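Local coordinates for endoglucanase A (PDB 1EDG), which probably hydrolyses internal beta-1,4-glucosidic bonds of cellulose as a family 5 glycoside hydrolase, at residues Asn49-Glu54 / Met100-Glu105. Sequence-based numbering, arbitrary orientation.
Sequences NELDYE and MNRVQE
E54 and R102 meet in a side-on, two-pronged salt bridge, each carboxylate oxygen taking one guanidinium nitrogen. R102 NE donates to E54 OE1 over 2.9 Å with a nearly straight N-H...O angle of 170°, and OE1 lies almost in the guanidinium plane. The second bond, R102 NH2 to E54 OE2 at 3.0 Å, reaches the syn lone pair of OE2 but is more bent, and the two planes are turned 33° against each other. E54 gets there by full extension: CG is anti to the backbone N (chi1 178°) and the chain continues straight. R102, by contrast, bends at chi2, and its side chain crosses that of E54 at about a right angle.

One helical turn on, E105 OE1 accepts from R102 NH1 at 2.8 Å through its anti lone pair, so two carboxylates engage separate edges of the guanidinium and restrict its rotation. T62 adds its carbonyl to R102 NH2 and its hydroxyl to E54 OE2, while Y109 OH bonds R102 NH1; these partners help satisfy a largely buried ion pair. Apolar contact is slight, with L51 CD2 resting 3.9 Å from R102 CB.

Geometrically this is a three-residue salt-bridge network, E54-R102-E105, joining the short helix 53-56, in the connection after the first barrel strand, to helix 97-111, which precedes the third strand of the TIM barrel.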
loop_
_atom_site.group_PDB
_atom_site.type_symbol
_atom_site.label_atom_id
_atom_site.label_comp_id
_atom_site.label_asym_id
_atom_site.label_seq_id
_atom_site.Cartn_x
_atom_site.Cartn_y
_atom_site.Cartn_z
ATOM N N ASN A 49 -9.998 -17.890 -18.304
ATOM C CA ASN A 49 -9.646 -16.749 -19.150
ATOM C C ASN A 49 -8.888 -15.716 -18.308
ATOM O O ASN A 49 -8.798 -15.860 -17.084
ATOM C CB ASN A 49 -10.893 -16.132 -19.788
ATOM C CG ASN A 49 -11.769 -15.418 -18.788
ATOM O OD1 ASN A 49 -11.750 -14.193 -18.696
ATOM N ND2 ASN A 49 -12.547 -16.179 -18.031
ATOM N N GLU A 50 -8.365 -14.668 -18.941
ATOM C CA GLU A 50 -7.594 -13.667 -18.201
ATOM C C GLU A 50 -8.365 -12.870 -17.148
ATOM O O GLU A 50 -7.793 -12.504 -16.119
ATOM C CB GLU A 50 -6.826 -12.727 -19.145
ATOM C CG GLU A 50 -7.596 -11.522 -19.646
ATOM C CD GLU A 50 -6.708 -10.536 -20.388
ATOM O OE1 GLU A 50 -5.558 -10.298 -19.945
ATOM O OE2 GLU A 50 -7.165 -9.994 -21.415
ATOM N N LEU A 51 -9.652 -12.623 -17.382
ATOM C CA LEU A 51 -10.465 -11.876 -16.423
ATOM C C LEU A 51 -10.707 -12.637 -15.122
ATOM O O LEU A 51 -11.001 -12.031 -14.089
ATOM C CB LEU A 51 -11.794 -11.428 -17.041
ATOM C CG LEU A 51 -11.735 -10.211 -17.973
ATOM C CD1 LEU A 51 -13.123 -9.903 -18.512
ATOM C CD2 LEU A 51 -11.188 -8.999 -17.225
ATOM N N ASP A 52 -10.534 -13.956 -15.157
ATOM C CA ASP A 52 -10.719 -14.781 -13.968
ATOM C C ASP A 52 -9.677 -14.480 -12.900
ATOM O O ASP A 52 -9.803 -14.924 -11.756
ATOM C CB ASP A 52 -10.657 -16.270 -14.314
ATOM C CG ASP A 52 -11.914 -16.772 -14.989
ATOM O OD1 ASP A 52 -12.920 -16.037 -15.051
ATOM O OD2 ASP A 52 -11.890 -17.921 -15.459
ATOM N N TYR A 53 -8.620 -13.765 -13.277
ATOM C CA TYR A 53 -7.589 -13.423 -12.309
ATOM C C TYR A 53 -8.184 -12.591 -11.163
ATOM O O TYR A 53 -7.764 -12.731 -10.012
ATOM C CB TYR A 53 -6.431 -12.680 -12.985
ATOM C CG TYR A 53 -5.427 -13.595 -13.661
ATOM C CD1 TYR A 53 -4.506 -14.320 -12.910
ATOM C CD2 TYR A 53 -5.396 -13.730 -15.050
ATOM C CE1 TYR A 53 -3.572 -15.158 -13.520
ATOM C CE2 TYR A 53 -4.465 -14.567 -15.676
ATOM C CZ TYR A 53 -3.557 -15.277 -14.904
ATOM O OH TYR A 53 -2.629 -16.104 -15.501
ATOM N N GLU A 54 -9.202 -11.790 -11.471
ATOM C CA GLU A 54 -9.852 -10.954 -10.459
ATOM C C GLU A 54 -10.513 -11.750 -9.336
ATOM O O GLU A 54 -10.500 -11.326 -8.180
ATOM C CB GLU A 54 -10.896 -10.028 -11.091
ATOM C CG GLU A 54 -11.636 -9.175 -10.056
ATOM C CD GLU A 54 -12.693 -8.269 -10.645
ATOM O OE1 GLU A 54 -12.942 -8.315 -11.868
ATOM O OE2 GLU A 54 -13.282 -7.489 -9.876
ATOM N N MET A 100 -7.155 -3.817 -19.005
ATOM C CA MET A 100 -7.119 -2.379 -18.734
ATOM C C MET A 100 -8.525 -1.809 -18.540
ATOM O O MET A 100 -8.760 -1.016 -17.623
ATOM C CB MET A 100 -6.404 -1.628 -19.863
ATOM C CG MET A 100 -6.151 -0.153 -19.564
ATOM S SD MET A 100 -4.958 0.128 -18.215
ATOM C CE MET A 100 -3.453 0.316 -19.148
ATOM N N ASN A 101 -9.461 -2.228 -19.388
ATOM C CA ASN A 101 -10.845 -1.757 -19.297
ATOM C C ASN A 101 -11.489 -2.105 -17.961
ATOM O O ASN A 101 -12.169 -1.270 -17.364
ATOM C CB ASN A 101 -11.696 -2.324 -20.438
ATOM C CG ASN A 101 -11.334 -1.737 -21.784
ATOM O OD1 ASN A 101 -10.686 -0.690 -21.869
ATOM N ND2 ASN A 101 -11.740 -2.414 -22.852
ATOM N N ARG A 102 -11.273 -3.331 -17.498
ATOM C CA ARG A 102 -11.839 -3.779 -16.234
ATOM C C ARG A 102 -11.225 -3.017 -15.053
ATOM O O ARG A 102 -11.940 -2.600 -14.137
ATOM C CB ARG A 102 -11.661 -5.290 -16.075
ATOM C CG ARG A 102 -12.191 -5.857 -14.761
ATOM C CD ARG A 102 -13.664 -5.512 -14.516
ATOM N NE ARG A 102 -14.081 -5.947 -13.184
ATOM C CZ ARG A 102 -15.065 -5.394 -12.476
ATOM N NH1 ARG A 102 -15.764 -4.376 -12.958
ATOM N NH2 ARG A 102 -15.322 -5.839 -11.258
ATOM N N VAL A 103 -9.909 -2.818 -15.084
ATOM C CA VAL A 103 -9.234 -2.078 -14.018
ATOM C C VAL A 103 -9.824 -0.669 -13.931
ATOM O O VAL A 103 -10.150 -0.189 -12.838
ATOM C CB VAL A 103 -7.701 -1.995 -14.261
ATOM C CG1 VAL A 103 -7.041 -1.059 -13.234
ATOM C CG2 VAL A 103 -7.085 -3.385 -14.156
ATOM N N GLN A 104 -9.990 -0.020 -15.079
ATOM C CA GLN A 104 -10.544 1.332 -15.113
ATOM C C GLN A 104 -11.978 1.382 -14.575
ATOM O O GLN A 104 -12.394 2.379 -13.991
ATOM C CB GLN A 104 -10.490 1.903 -16.532
ATOM C CG GLN A 104 -10.985 3.336 -16.630
ATOM C CD GLN A 104 -10.780 3.933 -18.000
ATOM O OE1 GLN A 104 -10.783 3.225 -19.006
ATOM N NE2 GLN A 104 -10.600 5.239 -18.052
ATOM N N GLU A 105 -12.727 0.306 -14.783
ATOM C CA GLU A 105 -14.109 0.212 -14.313
ATOM C C GLU A 105 -14.128 0.319 -12.786
ATOM O O GLU A 105 -14.875 1.115 -12.217
ATOM C CB GLU A 105 -14.688 -1.137 -14.744
ATOM C CG GLU A 105 -16.115 -1.118 -15.253
ATOM C CD GLU A 105 -16.446 -2.371 -16.064
ATOM O OE1 GLU A 105 -16.421 -3.484 -15.495
ATOM O OE2 GLU A 105 -16.706 -2.247 -17.280
#